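Side-chain contacts in tryptophan--tRNA ligase (Aeropyrum pernix, PDB 3A04), which catalyses the ATP-dependent attachment of L-tryptophan to tRNA(Trp), releasing AMP and diphosphate, as a class I aminoacyl-tRNA synthetase: residues E346-L349 against A350-S354; T265-L268 against T269-P272; L20-F24 against G25-F29. All blocks are in the same frame, centred on the assembly; numbering follows the deposited sequence.

Contact 1. Residues E346-L349 against A350-S354; sequences ERFL and AEHQS. With CD (cadmium ion), chain C.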
# COMPACT_ATOMS: atom_id res chain seq x y z
N GLU A 346 10.70 -8.40 -42.00
CA GLU A 346 11.91 -7.69 -42.19
C GLU A 346 11.63 -6.27 -42.43
O GLU A 346 12.28 -5.40 -41.89
CB GLU A 346 12.59 -8.26 -43.47
CG GLU A 346 13.42 -7.24 -44.23
CD GLU A 346 13.97 -7.91 -45.52
OE1 GLU A 346 14.72 -8.90 -45.38
OE2 GLU A 346 13.57 -7.38 -46.58
N ARG A 347 10.65 -5.97 -43.25
CA ARG A 347 10.26 -4.60 -43.45
C ARG A 347 9.66 -3.94 -42.16
O ARG A 347 9.95 -2.78 -41.80
CB ARG A 347 9.19 -4.55 -44.51
CG ARG A 347 9.09 -3.19 -44.95
CD ARG A 347 8.76 -3.15 -46.34
NE ARG A 347 9.83 -3.20 -47.34
CZ ARG A 347 9.54 -2.82 -48.59
NH1 ARG A 347 8.30 -2.38 -48.83
NH2 ARG A 347 10.41 -2.86 -49.60
N PHE A 348 8.80 -4.69 -41.48
CA PHE A 348 8.26 -4.16 -40.21
C PHE A 348 9.42 -3.87 -39.21
O PHE A 348 9.52 -2.77 -38.66
CB PHE A 348 7.25 -5.13 -39.61
CG PHE A 348 6.87 -4.73 -38.20
CD1 PHE A 348 5.97 -3.67 -38.00
CD2 PHE A 348 7.52 -5.27 -37.14
CE1 PHE A 348 5.70 -3.18 -36.66
CE2 PHE A 348 7.21 -4.79 -35.77
CZ PHE A 348 6.33 -3.77 -35.60
N LEU A 349 10.30 -4.82 -39.00
CA LEU A 349 11.40 -4.58 -38.03
C LEU A 349 12.29 -3.41 -38.39
O LEU A 349 12.77 -2.66 -37.52
CB LEU A 349 12.26 -5.80 -37.85
CG LEU A 349 11.48 -6.94 -37.22
CD1 LEU A 349 12.38 -8.13 -37.11
CD2 LEU A 349 11.03 -6.54 -35.71
N ALA A 350 12.56 -3.25 -39.69
CA ALA A 350 13.46 -2.19 -40.13
C ALA A 350 12.84 -0.85 -39.94
O ALA A 350 13.50 0.09 -39.54
CB ALA A 350 13.86 -2.41 -41.69
N GLU A 351 11.58 -0.68 -40.26
CA GLU A 351 10.97 0.63 -40.07
C GLU A 351 10.84 0.90 -38.54
O GLU A 351 11.08 2.00 -38.07
CB GLU A 351 9.58 0.69 -40.70
CG GLU A 351 9.55 0.35 -42.16
CD GLU A 351 8.18 0.63 -42.75
OE1 GLU A 351 7.60 1.69 -42.36
OE2 GLU A 351 7.68 -0.18 -43.59
N HIS A 352 10.50 -0.16 -37.79
CA HIS A 352 10.29 -0.00 -36.34
C HIS A 352 11.64 0.37 -35.71
O HIS A 352 11.71 1.31 -34.94
CB HIS A 352 9.80 -1.32 -35.70
CG HIS A 352 9.59 -1.19 -34.22
ND1 HIS A 352 8.45 -0.63 -33.68
CD2 HIS A 352 10.37 -1.55 -33.18
CE1 HIS A 352 8.54 -0.65 -32.35
NE2 HIS A 352 9.70 -1.21 -32.02
N GLN A 353 12.70 -0.37 -36.03
CA GLN A 353 14.00 -0.07 -35.46
C GLN A 353 14.58 1.30 -35.84
O GLN A 353 15.32 1.89 -35.03
CB GLN A 353 14.97 -1.20 -35.71
CG GLN A 353 14.47 -2.46 -35.00
CD GLN A 353 15.14 -3.72 -35.43
OE1 GLN A 353 16.06 -3.71 -36.25
NE2 GLN A 353 14.67 -4.83 -34.90
N SER A 354 14.20 1.83 -36.99
CA SER A 354 14.65 3.18 -37.41
C SER A 354 14.00 4.25 -36.59
O SER A 354 14.45 5.40 -36.56
CB SER A 354 14.36 3.43 -38.90
OG SER A 354 12.98 3.57 -39.20
CD CD C . 14.60 -9.84 -47.52

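Contact 2. Residues T265-L268 against T269-P272; sequences TIFL and TDPP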
# COMPACT_ATOMS: atom_id res chain seq x y z
N THR A 265 9.92 -16.38 -29.24
CA THR A 265 9.42 -15.02 -29.31
C THR A 265 10.39 -14.16 -30.16
O THR A 265 11.56 -14.04 -29.80
CB THR A 265 9.27 -14.38 -27.85
OG1 THR A 265 10.52 -14.54 -27.16
CG2 THR A 265 8.32 -15.24 -27.01
N ILE A 266 9.87 -13.51 -31.18
CA ILE A 266 10.59 -12.40 -31.83
C ILE A 266 10.55 -11.12 -31.02
O ILE A 266 9.48 -10.60 -30.70
CB ILE A 266 9.96 -12.02 -33.17
CG1 ILE A 266 9.62 -13.27 -34.02
CG2 ILE A 266 10.78 -10.82 -33.83
CD1 ILE A 266 10.74 -14.00 -34.63
N PHE A 267 11.72 -10.58 -30.66
CA PHE A 267 11.75 -9.30 -29.98
C PHE A 267 11.74 -8.19 -30.99
O PHE A 267 12.34 -8.29 -32.11
CB PHE A 267 12.99 -9.25 -29.05
CG PHE A 267 12.94 -10.33 -28.01
CD1 PHE A 267 11.87 -10.39 -27.10
CD2 PHE A 267 13.93 -11.29 -27.92
CE1 PHE A 267 11.79 -11.41 -26.14
CE2 PHE A 267 13.89 -12.32 -26.93
CZ PHE A 267 12.82 -12.39 -26.05
N LEU A 268 11.08 -7.09 -30.66
CA LEU A 268 11.07 -5.94 -31.60
C LEU A 268 12.46 -5.36 -31.90
O LEU A 268 12.64 -4.65 -32.91
CB LEU A 268 10.09 -4.87 -31.16
CG LEU A 268 8.78 -5.35 -31.85
CD1 LEU A 268 8.16 -6.52 -31.11
CD2 LEU A 268 7.79 -4.31 -32.09
N THR A 269 13.40 -5.65 -31.01
CA THR A 269 14.80 -5.17 -31.23
C THR A 269 15.73 -6.21 -31.91
O THR A 269 16.92 -5.95 -32.10
CB THR A 269 15.46 -4.72 -29.86
OG1 THR A 269 15.39 -5.82 -28.96
CG2 THR A 269 14.69 -3.53 -29.29
N ASP A 270 15.20 -7.42 -32.19
CA ASP A 270 16.00 -8.45 -32.84
C ASP A 270 16.53 -7.93 -34.19
O ASP A 270 15.81 -7.38 -35.01
CB ASP A 270 15.21 -9.77 -33.04
CG ASP A 270 15.10 -10.60 -31.80
OD1 ASP A 270 15.88 -10.31 -30.85
OD2 ASP A 270 14.25 -11.54 -31.75
N PRO A 271 17.84 -8.09 -34.40
CA PRO A 271 18.39 -7.83 -35.70
C PRO A 271 17.79 -8.81 -36.73
O PRO A 271 17.34 -9.92 -36.41
CB PRO A 271 19.90 -8.13 -35.51
CG PRO A 271 20.10 -8.04 -34.00
CD PRO A 271 18.82 -8.67 -33.48
N PRO A 272 17.85 -8.41 -37.98
CA PRO A 272 17.14 -9.13 -39.00
C PRO A 272 17.61 -10.51 -39.11
O PRO A 272 16.78 -11.39 -39.20
CB PRO A 272 17.41 -8.31 -40.26
CG PRO A 272 18.51 -7.29 -39.90
CD PRO A 272 18.33 -7.07 -38.43

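Contact 3. Residues L20-F24 against G25-F29; sequences LLRTF and GIRPF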
# COMPACT_ATOMS: atom_id res chain seq x y z
N LEU A 20 -18.65 -21.21 -21.70
CA LEU A 20 -18.17 -21.17 -20.33
C LEU A 20 -17.88 -19.73 -19.79
O LEU A 20 -18.23 -19.38 -18.66
CB LEU A 20 -16.96 -22.06 -20.17
CG LEU A 20 -16.61 -22.19 -18.69
CD1 LEU A 20 -16.00 -23.56 -18.38
CD2 LEU A 20 -15.67 -21.04 -18.32
N LEU A 21 -17.26 -18.91 -20.62
CA LEU A 21 -17.00 -17.53 -20.21
C LEU A 21 -18.29 -16.71 -19.97
O LEU A 21 -18.25 -15.68 -19.27
CB LEU A 21 -16.04 -16.85 -21.21
CG LEU A 21 -14.66 -17.51 -21.37
CD1 LEU A 21 -13.86 -16.74 -22.37
CD2 LEU A 21 -13.87 -17.63 -20.02
N ARG A 22 -19.43 -17.15 -20.52
CA ARG A 22 -20.71 -16.42 -20.30
C ARG A 22 -21.14 -16.45 -18.84
O ARG A 22 -21.83 -15.54 -18.36
CB ARG A 22 -21.85 -16.97 -21.18
CG ARG A 22 -21.93 -16.35 -22.55
CD ARG A 22 -22.84 -17.14 -23.47
NE ARG A 22 -22.62 -16.76 -24.88
CZ ARG A 22 -23.58 -16.68 -25.79
NH1 ARG A 22 -24.84 -16.96 -25.45
NH2 ARG A 22 -23.29 -16.33 -27.04
N THR A 23 -20.72 -17.50 -18.14
CA THR A 23 -20.82 -17.62 -16.67
C THR A 23 -20.31 -16.35 -15.96
O THR A 23 -20.85 -15.94 -14.93
CB THR A 23 -20.00 -18.83 -16.21
OG1 THR A 23 -20.63 -20.00 -16.73
CG2 THR A 23 -19.82 -18.93 -14.66
N PHE A 24 -19.28 -15.72 -16.54
CA PHE A 24 -18.64 -14.57 -15.90
C PHE A 24 -19.10 -13.27 -16.54
O PHE A 24 -18.54 -12.16 -16.31
CB PHE A 24 -17.13 -14.76 -15.98
CG PHE A 24 -16.69 -16.02 -15.31
CD1 PHE A 24 -16.81 -16.16 -13.93
CD2 PHE A 24 -16.21 -17.09 -16.04
CE1 PHE A 24 -16.43 -17.32 -13.29
CE2 PHE A 24 -15.83 -18.27 -15.41
CZ PHE A 24 -15.93 -18.39 -14.04
N GLY A 25 -20.13 -13.40 -17.36
CA GLY A 25 -20.76 -12.24 -18.00
C GLY A 25 -19.96 -11.74 -19.20
O GLY A 25 -20.13 -10.59 -19.67
N ILE A 26 -19.05 -12.58 -19.67
CA ILE A 26 -18.33 -12.26 -20.92
C ILE A 26 -19.15 -12.63 -22.16
O ILE A 26 -19.57 -13.80 -22.30
CB ILE A 26 -16.98 -12.95 -20.94
CG1 ILE A 26 -16.19 -12.55 -19.67
CG2 ILE A 26 -16.27 -12.67 -22.26
CD1 ILE A 26 -14.87 -13.37 -19.47
N ARG A 27 -19.34 -11.67 -23.04
CA ARG A 27 -20.18 -11.80 -24.23
C ARG A 27 -19.38 -11.89 -25.53
O ARG A 27 -18.25 -11.40 -25.59
CB ARG A 27 -21.05 -10.55 -24.32
CG ARG A 27 -21.82 -10.32 -23.03
CD ARG A 27 -23.27 -10.84 -23.09
NE ARG A 27 -23.35 -12.28 -23.19
CZ ARG A 27 -24.28 -12.97 -23.87
NH1 ARG A 27 -25.22 -12.39 -24.62
NH2 ARG A 27 -24.25 -14.29 -23.86
N PRO A 28 -20.00 -12.45 -26.61
CA PRO A 28 -19.35 -12.34 -27.95
C PRO A 28 -19.14 -10.89 -28.30
O PRO A 28 -20.08 -10.06 -28.12
CB PRO A 28 -20.39 -12.92 -28.92
CG PRO A 28 -21.12 -14.01 -28.01
CD PRO A 28 -21.28 -13.21 -26.67
N PHE A 29 -17.94 -10.60 -28.82
CA PHE A 29 -17.65 -9.24 -29.27
C PHE A 29 -18.61 -8.72 -30.32
O PHE A 29 -18.84 -7.50 -30.45
CB PHE A 29 -16.17 -9.09 -29.80
CG PHE A 29 -15.76 -7.65 -29.98
CD1 PHE A 29 -15.23 -6.94 -28.92
CD2 PHE A 29 -15.93 -7.01 -31.18
CE1 PHE A 29 -14.92 -5.57 -29.04
CE2 PHE A 29 -15.54 -5.72 -31.33
CZ PHE A 29 -15.09 -4.97 -30.23

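Contact 1. Residues E346-L349 against A350-S354
Helix 334-364, the long C-terminal helix, holds Phe348 and His352 one turn apart on the same side. The CB of His352 sits over one face of the Phe348 ring, toward its rim, 4.2 Å above the plane. The two rings are nearly parallel, with planes at 23°. They are slid so far apart that they barely overlap, and their centroids are 5.7 Å apart. Both side chains have CG anti to the backbone N, chi1 170° for Phe348 and 180° for His352, which turns both rings the same way off the helix. Beyond the pair, the imidazole NE2 is hydrogen-bonded to Asn135 OD1, which ties this face to helix 121-139. Lys88 makes a cation-pi contact with Phe348.

The next pair round the helix is Leu349 and Gln353. They lie side by side and point the same way, with Gln353 NE2 3.9 Å from Leu349 CB. The glutamine chain is extended, so its amide reaches past the leucine to the backbone oxygens of Leu268 and Asp270, where NE2 is hydrogen-bonded to both.

Regular alpha-helical bonding underlies these pairs. Gln353 N donates to Leu349 O at 2.7 Å, and His352 N donates to Phe348 O at 2.9 Å.

On the exposed side, Arg347 and Glu351 cross obliquely. They meet through carbon: the arginine CG is 3.6 Å from Glu351 OE2. The charged ends stay apart, NE to OE2 being 5.3 Å, so any attraction is probably weak. The CB of Glu346 points away from residues 350-354, and its OE1 binds a cadmium ion at 2.3 Å, a site that Glu343, from the preceding turn of the helix, also ligates.

Contact 2. Residues T265-L268 against T269-P272
Asp270 reaches back across a type I beta turn, Phe267 to Asp270, to hold the residue that starts it. Its OD2 accepts the backbone N-H of Phe267 at 2.9 Å, in a fairly straight bond of 161°. The N-H meets that oxygen from above the carboxylate plane. In return, Asp270 N donates to Phe267 O at 3.0 Å, the bond that closes the turn. The two residues thus grip each other twice, once through backbone alone and once through the carboxylate.

The torsion of Asp270 explains the reach: CG lies beside its own backbone N, chi1 -79°, and the carboxylate folds over the turn. The other oxygen, OD1, is at the edge of the Phe267 ring and in its plane. It is 3.7 Å from CD2 there and 3.6 Å from CB of the same phenylalanine. Ring and carboxylate planes are 75° apart. Ile266 flanks the carboxylate, crossing Asp270 at about a right angle, with its CG2 4.1 Å from OD2. One face of the Phe267 ring is covered by Thr265 O, 4.0 Å above its centre.

In the next shell, Lys278 of helix 272-280 forms a salt bridge with Asp270 OD2 and a hydrogen bond with Thr265 O. Its charge would be expected to favour the anionic carboxylate. The turn leads directly into that helix, with Pro271 at the N-cap position.

The loop also touches both signature motifs of a class I synthetase. Phe267 packs on Lys82 and His84 of the 'HIGH' region, and Leu268 has a backbone hydrogen bond with Phe83. Thr265 OG1 is hydrogen-bonded to Ser258 O of the 'KMSKS' region.

Contact 3. Residues L20-F24 against G25-F29
Leu21 O is gripped by two backbone N-H groups that arrive from opposite faces of its carbonyl plane. Phe24 N is 2.9 Å away and Ile26 N is 3.2 Å away. Gly25 N donates to Arg22 O at 2.9 Å. The bonds from Ile26 N and Gly25 N make a Schellman motif, which ends helix 18-22. Gly25 is its C-prime residue and has the positive phi, 79°, that such a turn needs.

The motif brings apolar groups together. Ile26 folds back on the last helical turn, its CB 4.0 Å from Leu21 CB, and its CD1 lies more loosely beside Phe24 CB.

On the other side, Arg22 runs out extended from CG to NE along the chain that leaves the turn. Its CA makes a C-H...O contact with Ile26 O, a carbonyl oxygen that is buried here and has no hydrogen-bond partner in the model. Arg27 bends at chi2 and chi3, which swings its guanidinium back onto Arg22. Its NH2 sits over one face of the Arg22 guanidinium, 3.1 Å from CZ. The two planes are 73° apart. Both groups are donors of like charge, so the approach is probably unfavourable in itself. Arg27 NH1 has a salt bridge to Glu31, which probably offsets part of this cost. Pro28 crosses the tip of Arg22 at about a right angle, with CG 3.3 Å from NH2.

The turn delivers the chain into edge strand 27-28, which pairs with strand 52-56 through Arg27 and His55. Leu21 packs on Phe53 of that strand, Ile26 reaches Tyr245 of strand 242-246, and Phe24 lies against Asp219 and Arg223 of helix 219-231.

How the contacts relate
Contacts 1 and 2 have centres about 10 Å apart, and they adjoin through one glutamine amide and a histidine packed on a leucine. Together they join helix 334-364 to the loop that touches both signature motifs. Contact 2 is buried and relies on a carboxylate bonded to backbone. Contact 1 is partly buried: its aromatic and amide groups meet the neighbouring helix and loop, while its charged groups and cadmium ligand lie further out. Contact 3 is a surface contact on the opposite side of the chain's centre, about 35 Å from contact 2 between centres. It combines a helix-ending turn with two crowded arginines at the sheet edge.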